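Cytochrome P450 (Rhodococcus erythropolis, PDB 3WEC) catalyses the N-hydroxylation of the quinoline ring of an aurachin RE precursor as a haem-containing monooxygenase of the cytochrome P450 family. Local coordinates at residues D25-Y30 and G331-V336; S176-L181 and I208-T213; Q284-A289 and F374-S379. All blocks are in the same frame, centred on the assembly; numbering follows the deposited sequence.

Interaction 1 of 3, residues D25-Y30 and G331-V336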
loop_
_atom_site.group_PDB
_atom_site.type_symbol
_atom_site.label_atom_id
_atom_site.label_comp_id
_atom_site.label_asym_id
_atom_site.label_seq_id
_atom_site.Cartn_x
_atom_site.Cartn_y
_atom_site.Cartn_z
ATOM N N ASP A 25 9.825 9.971 12.680
ATOM C CA ASP A 25 11.073 9.816 11.942
ATOM C C ASP A 25 11.695 8.493 12.327
ATOM O O ASP A 25 12.174 8.331 13.444
ATOM C CB ASP A 25 12.062 10.973 12.153
ATOM C CG ASP A 25 13.252 10.903 11.188
ATOM O OD1 ASP A 25 14.230 11.650 11.388
ATOM O OD2 ASP A 25 13.209 10.083 10.228
ATOM N N PRO A 26 11.645 7.516 11.404
ATOM C CA PRO A 26 12.171 6.205 11.721
ATOM C C PRO A 26 13.541 5.944 11.102
ATOM O O PRO A 26 14.219 4.997 11.499
ATOM C CB PRO A 26 11.111 5.246 11.126
ATOM C CG PRO A 26 10.152 6.080 10.366
ATOM C CD PRO A 26 10.705 7.464 10.274
ATOM N N TYR A 27 13.944 6.780 10.150
ATOM C CA TYR A 27 15.181 6.568 9.376
ATOM C C TYR A 27 16.489 6.551 10.171
ATOM O O TYR A 27 17.308 5.660 9.964
ATOM C CB TYR A 27 15.243 7.522 8.183
ATOM C CG TYR A 27 13.975 7.404 7.385
ATOM C CD1 TYR A 27 13.774 6.322 6.521
ATOM C CD2 TYR A 27 12.949 8.341 7.544
ATOM C CE1 TYR A 27 12.598 6.189 5.813
ATOM C CE2 TYR A 27 11.755 8.209 6.850
ATOM C CZ TYR A 27 11.585 7.137 5.982
ATOM O OH TYR A 27 10.394 7.029 5.287
ATOM N N PRO A 28 16.696 7.518 11.082
ATOM C CA PRO A 28 17.954 7.378 11.833
ATOM C C PRO A 28 18.014 6.059 12.609
ATOM O O PRO A 28 19.118 5.574 12.890
ATOM C CB PRO A 28 17.943 8.575 12.804
ATOM C CG PRO A 28 17.068 9.589 12.138
ATOM C CD PRO A 28 16.021 8.804 11.351
ATOM N N VAL A 29 16.851 5.495 12.953
ATOM C CA VAL A 29 16.791 4.246 13.719
ATOM C C VAL A 29 16.976 3.060 12.783
ATOM O O VAL A 29 17.584 2.056 13.153
ATOM C CB VAL A 29 15.475 4.119 14.518
ATOM C CG1 VAL A 29 15.367 2.749 15.181
ATOM C CG2 VAL A 29 15.354 5.246 15.547
ATOM N N TYR A 30 16.435 3.201 11.569
ATOM C CA TYR A 30 16.678 2.276 10.466
ATOM C C TYR A 30 18.160 2.260 10.129
ATOM O O TYR A 30 18.698 1.226 9.734
ATOM C CB TYR A 30 15.907 2.710 9.210
ATOM C CG TYR A 30 14.385 2.521 9.221
ATOM C CD1 TYR A 30 13.572 3.293 8.394
ATOM C CD2 TYR A 30 13.773 1.565 10.012
ATOM C CE1 TYR A 30 12.201 3.130 8.369
ATOM C CE2 TYR A 30 12.390 1.390 9.986
ATOM C CZ TYR A 30 11.599 2.176 9.168
ATOM O OH TYR A 30 10.211 2.005 9.167
ATOM N N GLY A 331 15.706 -0.940 3.656
ATOM C CA GLY A 331 16.421 -1.401 2.483
ATOM C C GLY A 331 16.559 -0.309 1.448
ATOM O O GLY A 331 17.638 -0.058 0.977
ATOM N N ASN A 332 15.463 0.365 1.121
ATOM C CA ASN A 332 15.471 1.444 0.134
ATOM C C ASN A 332 16.567 2.501 0.327
ATOM O O ASN A 332 17.123 3.012 -0.668
ATOM C CB ASN A 332 14.105 2.109 0.081
ATOM C CG ASN A 332 13.058 1.242 -0.627
ATOM O OD1 ASN A 332 13.385 0.217 -1.234
ATOM N ND2 ASN A 332 11.791 1.631 -0.514
ATOM N N ARG A 333 16.855 2.840 1.597
ATOM C CA ARG A 333 17.802 3.896 1.919
ATOM C C ARG A 333 19.230 3.500 1.502
ATOM O O ARG A 333 20.102 4.353 1.340
ATOM C CB ARG A 333 17.709 4.342 3.399
ATOM C CG ARG A 333 16.427 5.091 3.770
ATOM C CD ARG A 333 16.114 6.199 2.767
ATOM N NE ARG A 333 14.931 7.002 3.115
ATOM C CZ ARG A 333 14.990 8.072 3.909
ATOM N NH1 ARG A 333 16.160 8.450 4.440
ATOM N NH2 ARG A 333 13.898 8.762 4.179
ATOM N N GLU A 334 19.433 2.206 1.261
ATOM C CA GLU A 334 20.700 1.722 0.681
ATOM C C GLU A 334 20.534 1.055 -0.710
ATOM O O GLU A 334 21.461 0.424 -1.203
ATOM C CB GLU A 334 21.477 0.817 1.676
ATOM C CG GLU A 334 20.799 -0.510 2.027
ATOM C CD GLU A 334 21.650 -1.420 2.899
ATOM O OE1 GLU A 334 22.539 -0.913 3.601
ATOM O OE2 GLU A 334 21.440 -2.656 2.880
ATOM N N ALA A 335 19.375 1.210 -1.346
ATOM C CA ALA A 335 19.137 0.605 -2.678
ATOM C C ALA A 335 19.893 1.323 -3.815
ATOM O O ALA A 335 20.176 0.727 -4.859
ATOM C CB ALA A 335 17.649 0.509 -2.983
ATOM N N VAL A 336 20.219 2.596 -3.578
ATOM C CA VAL A 336 20.944 3.473 -4.508
ATOM C C VAL A 336 22.109 4.156 -3.761
ATOM O O VAL A 336 22.118 4.167 -2.531
ATOM C CB VAL A 336 20.003 4.570 -5.076
ATOM C CG1 VAL A 336 18.922 3.974 -5.969
ATOM C CG2 VAL A 336 19.358 5.378 -3.949
#

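Interaction 2 of 3, residues S176-L181 and I208-T213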
loop_
_atom_site.group_PDB
_atom_site.type_symbol
_atom_site.label_atom_id
_atom_site.label_comp_id
_atom_site.label_asym_id
_atom_site.label_seq_id
_atom_site.Cartn_x
_atom_site.Cartn_y
_atom_site.Cartn_z
ATOM N N SER A 176 -17.896 5.042 -2.076
ATOM C CA SER A 176 -17.004 5.978 -1.434
ATOM C C SER A 176 -17.134 5.883 0.092
ATOM O O SER A 176 -16.148 5.990 0.803
ATOM C CB SER A 176 -17.307 7.397 -1.926
ATOM O OG SER A 176 -16.625 8.333 -1.138
ATOM N N GLU A 177 -18.338 5.669 0.607
ATOM C CA GLU A 177 -18.476 5.433 2.057
ATOM C C GLU A 177 -17.819 4.124 2.532
ATOM O O GLU A 177 -16.942 4.126 3.420
ATOM C CB GLU A 177 -19.933 5.456 2.484
ATOM C CG GLU A 177 -20.421 6.851 2.896
ATOM C CD GLU A 177 -21.879 6.820 3.273
ATOM O OE1 GLU A 177 -22.552 5.787 2.960
ATOM O OE2 GLU A 177 -22.364 7.821 3.872
ATOM N N TRP A 178 -18.208 3.006 1.922
ATOM C CA TRP A 178 -17.470 1.748 2.144
ATOM C C TRP A 178 -15.965 1.964 2.077
ATOM O O TRP A 178 -15.179 1.436 2.898
ATOM C CB TRP A 178 -17.933 0.644 1.173
ATOM C CG TRP A 178 -19.351 0.163 1.384
ATOM C CD1 TRP A 178 -20.033 0.022 2.594
ATOM C CD2 TRP A 178 -20.322 -0.278 0.362
ATOM N NE1 TRP A 178 -21.303 -0.424 2.394
ATOM C CE2 TRP A 178 -21.539 -0.640 1.085
ATOM C CE3 TRP A 178 -20.291 -0.422 -1.024
ATOM C CZ2 TRP A 178 -22.681 -1.102 0.433
ATOM C CZ3 TRP A 178 -21.443 -0.880 -1.673
ATOM C CH2 TRP A 178 -22.611 -1.225 -0.959
ATOM N N SER A 179 -15.530 2.741 1.102
ATOM C CA SER A 179 -14.066 2.737 0.778
ATOM C C SER A 179 -13.346 3.444 1.907
ATOM O O SER A 179 -12.237 3.116 2.282
ATOM C CB SER A 179 -13.793 3.428 -0.552
ATOM O OG SER A 179 -14.295 2.607 -1.583
ATOM N N ASN A 180 -14.067 4.352 2.516
ATOM C CA ASN A 180 -13.578 5.035 3.661
ATOM C C ASN A 180 -13.447 4.153 4.936
ATOM O O ASN A 180 -12.423 4.187 5.611
ATOM C CB ASN A 180 -14.555 6.184 3.881
ATOM C CG ASN A 180 -14.075 7.130 4.894
ATOM O OD1 ASN A 180 -13.344 8.086 4.565
ATOM N ND2 ASN A 180 -14.477 6.909 6.143
ATOM N N LEU A 181 -14.521 3.451 5.336
ATOM C CA LEU A 181 -14.476 2.491 6.437
ATOM C C LEU A 181 -13.442 1.377 6.142
ATOM O O LEU A 181 -12.735 0.888 7.033
ATOM C CB LEU A 181 -15.832 1.834 6.558
ATOM C CG LEU A 181 -16.981 2.603 7.304
ATOM C CD1 LEU A 181 -16.395 3.557 8.307
ATOM C CD2 LEU A 181 -17.950 3.256 6.328
ATOM N N ILE A 208 -18.761 -6.754 0.373
ATOM C CA ILE A 208 -18.740 -8.090 -0.157
ATOM C C ILE A 208 -20.149 -8.522 -0.648
ATOM O O ILE A 208 -20.253 -9.135 -1.727
ATOM C CB ILE A 208 -18.122 -9.094 0.852
ATOM C CG1 ILE A 208 -16.594 -8.950 0.829
ATOM C CG2 ILE A 208 -18.544 -10.541 0.514
ATOM C CD1 ILE A 208 -15.916 -9.691 1.964
ATOM N N ASP A 209 -21.199 -8.216 0.124
ATOM C CA ASP A 209 -22.589 -8.521 -0.302
ATOM C C ASP A 209 -22.888 -7.855 -1.646
ATOM O O ASP A 209 -23.285 -8.512 -2.642
ATOM C CB ASP A 209 -23.637 -8.045 0.732
ATOM C CG ASP A 209 -24.354 -9.199 1.421
ATOM O OD1 ASP A 209 -23.696 -9.959 2.174
ATOM O OD2 ASP A 209 -25.585 -9.351 1.199
ATOM N N TYR A 210 -22.682 -6.541 -1.655
ATOM C CA TYR A 210 -22.861 -5.722 -2.828
ATOM C C TYR A 210 -22.033 -6.216 -4.032
ATOM O O TYR A 210 -22.538 -6.261 -5.149
ATOM C CB TYR A 210 -22.480 -4.305 -2.487
ATOM C CG TYR A 210 -22.354 -3.443 -3.684
ATOM C CD1 TYR A 210 -23.461 -2.815 -4.196
ATOM C CD2 TYR A 210 -21.133 -3.235 -4.294
ATOM C CE1 TYR A 210 -23.386 -2.028 -5.308
ATOM C CE2 TYR A 210 -21.051 -2.448 -5.427
ATOM C CZ TYR A 210 -22.194 -1.857 -5.920
ATOM O OH TYR A 210 -22.202 -1.056 -7.030
ATOM N N PHE A 211 -20.763 -6.552 -3.816
ATOM C CA PHE A 211 -19.907 -7.006 -4.935
ATOM C C PHE A 211 -20.396 -8.286 -5.608
ATOM O O PHE A 211 -20.439 -8.318 -6.828
ATOM C CB PHE A 211 -18.404 -7.037 -4.602
ATOM C CG PHE A 211 -17.736 -5.682 -4.704
ATOM C CD1 PHE A 211 -17.924 -4.872 -5.837
ATOM C CD2 PHE A 211 -16.905 -5.214 -3.685
ATOM C CE1 PHE A 211 -17.306 -3.618 -5.929
ATOM C CE2 PHE A 211 -16.320 -3.944 -3.764
ATOM C CZ PHE A 211 -16.517 -3.156 -4.896
ATOM N N ARG A 212 -20.780 -9.302 -4.828
ATOM C CA ARG A 212 -21.452 -10.524 -5.346
ATOM C C ARG A 212 -22.575 -10.192 -6.332
ATOM O O ARG A 212 -22.546 -10.580 -7.501
ATOM C CB ARG A 212 -22.083 -11.350 -4.225
ATOM C CG ARG A 212 -21.124 -11.904 -3.201
ATOM C CD ARG A 212 -21.859 -12.999 -2.438
ATOM N NE ARG A 212 -21.027 -13.573 -1.380
ATOM C CZ ARG A 212 -21.111 -13.273 -0.080
ATOM N NH1 ARG A 212 -20.290 -13.887 0.764
ATOM N NH2 ARG A 212 -21.984 -12.368 0.390
ATOM N N THR A 213 -23.548 -9.456 -5.810
ATOM C CA THR A 213 -24.771 -9.074 -6.483
ATOM C C THR A 213 -24.507 -8.305 -7.782
ATOM O O THR A 213 -25.175 -8.554 -8.782
ATOM C CB THR A 213 -25.622 -8.225 -5.509
ATOM O OG1 THR A 213 -25.851 -8.983 -4.311
ATOM C CG2 THR A 213 -26.964 -7.816 -6.132
#

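Interaction 3 of 3, residues Q284-A289 and F374-S379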
loop_
_atom_site.group_PDB
_atom_site.type_symbol
_atom_site.label_atom_id
_atom_site.label_comp_id
_atom_site.label_asym_id
_atom_site.label_seq_id
_atom_site.Cartn_x
_atom_site.Cartn_y
_atom_site.Cartn_z
ATOM N N GLN A 284 10.674 15.330 -18.334
ATOM C CA GLN A 284 11.081 13.964 -18.686
ATOM C C GLN A 284 11.509 13.140 -17.448
ATOM O O GLN A 284 11.709 11.930 -17.535
ATOM C CB GLN A 284 12.166 13.954 -19.783
ATOM C CG GLN A 284 13.548 14.424 -19.345
ATOM C CD GLN A 284 13.804 15.902 -19.612
ATOM O OE1 GLN A 284 13.266 16.784 -18.935
ATOM N NE2 GLN A 284 14.648 16.175 -20.601
ATOM N N PHE A 285 11.640 13.805 -16.304
ATOM C CA PHE A 285 12.023 13.130 -15.061
ATOM C C PHE A 285 10.828 12.735 -14.174
ATOM O O PHE A 285 11.023 12.120 -13.128
ATOM C CB PHE A 285 13.087 13.949 -14.283
ATOM C CG PHE A 285 14.503 13.776 -14.804
ATOM C CD1 PHE A 285 15.411 12.969 -14.130
ATOM C CD2 PHE A 285 14.923 14.408 -15.962
ATOM C CE1 PHE A 285 16.705 12.794 -14.598
ATOM C CE2 PHE A 285 16.226 14.245 -16.442
ATOM C CZ PHE A 285 17.120 13.431 -15.759
ATOM N N ILE A 286 9.601 13.045 -14.620
ATOM C CA ILE A 286 8.366 12.803 -13.850
ATOM C C ILE A 286 8.231 11.367 -13.367
ATOM O O ILE A 286 7.768 11.146 -12.260
ATOM C CB ILE A 286 7.063 13.141 -14.622
ATOM C CG1 ILE A 286 7.152 12.678 -16.089
ATOM C CG2 ILE A 286 6.726 14.625 -14.522
ATOM C CD1 ILE A 286 6.533 11.324 -16.404
ATOM N N GLU A 287 8.634 10.402 -14.194
ATOM C CA GLU A 287 8.527 9.012 -13.780
ATOM C C GLU A 287 9.598 8.641 -12.756
ATOM O O GLU A 287 9.304 7.957 -11.769
ATOM C CB GLU A 287 8.429 8.021 -14.964
ATOM C CG GLU A 287 9.459 8.130 -16.068
ATOM C CD GLU A 287 9.016 9.010 -17.241
ATOM O OE1 GLU A 287 9.750 9.969 -17.568
ATOM O OE2 GLU A 287 7.943 8.745 -17.846
ATOM N N ASN A 288 10.804 9.144 -12.964
ATOM C CA ASN A 288 11.946 8.906 -12.069
ATOM C C ASN A 288 11.740 9.510 -10.683
ATOM O O ASN A 288 12.187 8.945 -9.692
ATOM C CB ASN A 288 13.251 9.447 -12.687
ATOM C CG ASN A 288 13.351 9.197 -14.194
ATOM O OD1 ASN A 288 12.345 9.026 -14.880
ATOM N ND2 ASN A 288 14.573 9.225 -14.721
ATOM N N ALA A 289 11.053 10.654 -10.652
ATOM C CA ALA A 289 10.666 11.365 -9.430
ATOM C C ALA A 289 9.645 10.636 -8.628
ATOM O O ALA A 289 9.642 10.714 -7.389
ATOM C CB ALA A 289 10.102 12.720 -9.785
ATOM N N PHE A 374 -0.504 12.853 -11.235
ATOM C CA PHE A 374 -0.697 13.786 -10.130
ATOM C C PHE A 374 0.462 14.768 -10.050
ATOM O O PHE A 374 0.230 15.963 -9.900
ATOM C CB PHE A 374 -0.854 13.080 -8.794
ATOM C CG PHE A 374 -1.028 14.027 -7.628
ATOM C CD1 PHE A 374 -2.284 14.465 -7.264
ATOM C CD2 PHE A 374 0.067 14.454 -6.885
ATOM C CE1 PHE A 374 -2.460 15.325 -6.190
ATOM C CE2 PHE A 374 -0.110 15.290 -5.799
ATOM C CZ PHE A 374 -1.364 15.753 -5.471
ATOM N N LEU A 375 1.693 14.248 -10.125
ATOM C CA LEU A 375 2.886 15.060 -10.031
ATOM C C LEU A 375 2.974 16.045 -11.245
ATOM O O LEU A 375 3.274 17.226 -11.057
ATOM C CB LEU A 375 4.124 14.160 -9.926
ATOM C CG LEU A 375 5.444 14.663 -9.318
ATOM C CD1 LEU A 375 6.630 14.025 -10.022
ATOM C CD2 LEU A 375 5.591 16.169 -9.274
ATOM N N ARG A 376 2.672 15.542 -12.450
ATOM C CA ARG A 376 2.683 16.314 -13.689
ATOM C C ARG A 376 1.733 17.519 -13.632
ATOM O O ARG A 376 2.094 18.614 -14.069
ATOM C CB ARG A 376 2.339 15.466 -14.921
ATOM C CG ARG A 376 2.276 16.321 -16.188
ATOM C CD ARG A 376 2.071 15.562 -17.501
ATOM N NE ARG A 376 3.132 14.594 -17.746
ATOM C CZ ARG A 376 3.056 13.305 -17.424
ATOM N NH1 ARG A 376 1.953 12.798 -16.867
ATOM N NH2 ARG A 376 4.084 12.517 -17.679
ATOM N N GLU A 377 0.523 17.298 -13.114
ATOM C CA GLU A 377 -0.439 18.389 -12.941
ATOM C C GLU A 377 0.069 19.354 -11.864
ATOM O O GLU A 377 0.021 20.574 -12.021
ATOM C CB GLU A 377 -1.820 17.829 -12.564
ATOM C CG GLU A 377 -2.555 17.081 -13.671
ATOM C CD GLU A 377 -2.811 17.947 -14.904
ATOM O OE1 GLU A 377 -2.445 17.478 -16.009
ATOM O OE2 GLU A 377 -3.346 19.088 -14.762
ATOM N N LEU A 378 0.566 18.767 -10.776
ATOM C CA LEU A 378 1.123 19.475 -9.651
ATOM C C LEU A 378 2.214 20.477 -10.043
ATOM O O LEU A 378 2.184 21.637 -9.643
ATOM C CB LEU A 378 1.759 18.471 -8.700
ATOM C CG LEU A 378 1.542 18.527 -7.177
ATOM C CD1 LEU A 378 2.872 18.322 -6.448
ATOM C CD2 LEU A 378 0.801 19.749 -6.649
ATOM N N SER A 379 3.199 19.983 -10.778
ATOM C CA SER A 379 4.379 20.751 -11.143
ATOM C C SER A 379 4.061 21.729 -12.241
ATOM O O SER A 379 4.681 22.769 -12.309
ATOM C CB SER A 379 5.497 19.824 -11.610
ATOM O OG SER A 379 5.017 18.943 -12.622
#

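Interaction 1 of 3, residues D25-Y30 and G331-V336
Tyr27 and Arg333 bring the start of helix 27-36 and helix 328-333 together, with their CA atoms 8.3 Å apart. In the P450 fold these correspond to the A helix near the N-terminus and the short K' helix, which comes after the K helix and the strands that follow it. The contact is a cation-pi stack. The guanidinium of Arg333 lies flat on one face of the Tyr27 ring, with the planes 13° apart. CZ of Arg333 is 3.6 Å from the centroid of the Tyr27 ring and 23° off its normal. NH2 of Arg333 is the more central atom, 3.1 Å above the plane of the Tyr27 ring. The bend of the Arg333 chain at its second torsion (chi2 -48°) turns the guanidinium flat onto the Tyr27 ring.

Both groups have polar partners beyond the stack. Arg333 forms a salt bridge through NH1 with Asp340 and donates from NH2 to the carbonyl of Phe296. Tyr27 OH is hydrogen-bonded to Glu297. These bonds probably help hold the two planes in place, and Phe296 also makes a cation-pi contact with Arg333. The charge of Asp340 probably balances that of the buried arginine. The stack ties helix 27-36 to helix 328-333, and the bond to Phe296 O ties in the end of the K helix. On the Tyr27 side, Asp25 precedes the helix and caps it weakly: Tyr27 N donates to Asp25 OD2 over 3.4 Å.

Interaction 2 of 3, residues S176-L181 and I208-T213
Tyr210 and Trp178 join helix 194-216 to helix 172-182, the G and F helices of the P450 fold. Their side chains cross at about a right angle. In this family the F and G helices form a lid above the substrate pocket, but this contact lies away from the bound ligands, toward the surface.

Tyr210 meets the six-membered ring of Trp178 from its base outward. CB of Tyr210 lies 3.4 Å from Trp178 CH2. CG of Tyr210 is just as near to the next ring atom, Trp178 CZ3, at 3.4 Å. Beyond it the ring atoms divide: CD2 of Tyr210 is 3.5 Å from Trp178 CZ3, and CD1 of Tyr210 is 3.7 Å from Trp178 CH2. Further out, CE2 of Tyr210 is still 4.1 Å from Trp178 CZ3. The hydroxyl at the tip has passed the indole and is hydrogen-bonded to Asp171.

CZ3 of Trp178 therefore sits over one face of the tyrosine ring, offset toward its rim. The two ring planes are 50° apart, so the pair is oblique. CG of Tyr210 stands anti to the backbone N (chi1 168°), which sends the ring toward the other helix. The indole NE1 makes a weak hydrogen bond with Glu206, one turn earlier on the tyrosine's own helix.

Around the pair, Ile167 and Pro168, in the loop before helix 172-182, touch Tyr210. The long helix 240-271 packs against both segments, through Ser179 on one and Ile208, Phe211 and Arg212 on the other.

Interaction 3 of 3, residues Q284-A289 and F374-S379
Ile286 and Arg376 cross obliquely where helix 286-296 meets helix 364-381. These are the K and L helices of the P450 fold. The L helix begins just after Cys361, the axial ligand of the haem iron. The CA atoms of Ile286 and Arg376 are 6.7 Å apart, so the backbones are close at this point.

NH2 of Arg376 comes up against the CG1-CD1 arm of Ile286, which meets the guanidinium neither over its face nor at its edge. Arg376 runs out extended and then bends at its third torsion (chi3 -59°), which turns the guanidinium toward Ile286. Its NH2 reaches both CG1 of Ile286, at 3.5 Å, and CD1. The distance from Arg376 NH2 to Ile286 CD1 is modelled at 3.0 Å. That is shorter than a normal nonpolar contact, so its detail is doubtful.

Leu375 faces helix 286-296 on the buried side of the contact. Its CD1 branch lies 3.7 Å from Ala289 CB and 3.8 Å from Ile286 O. Helix 273-281 adds to the same apolar cluster, with Val279 touching both Ala289 and Leu375. Met265 and Phe269 of helix 240-271 also pack on Leu375.

Arg376 is partly exposed at the margin, while Leu375 is buried. The carbonyl of Leu375 accepts two bonds from Ser379, from its N and from its OG. The OG of Ser379 is 2.9 Å from Leu375 O, tilted 31° from the carbonyl plane.

How the interactions relate
Along the chain, interaction 2 is nested inside the long loop closed by interaction 1. Interactions 1 and 3 cross, since 284-289 precedes 331-336 and 374-379 follows it. Interaction 3 opens only after interaction 2 has closed. The centres of interactions 1 and 2 are about 36 Å apart, on opposite sides of the chain's centre. Interaction 3 is about 24 Å from interaction 1 and 32 Å from interaction 2, centre to centre. None of them touch. Helix 286-296 links interactions 1 and 3, because its Arg295 touches Arg333. Helix 240-271 packs against both interactions 2 and 3. The three contacts join separate helix pairs of the P450 fold: A with K', F with G and K with L.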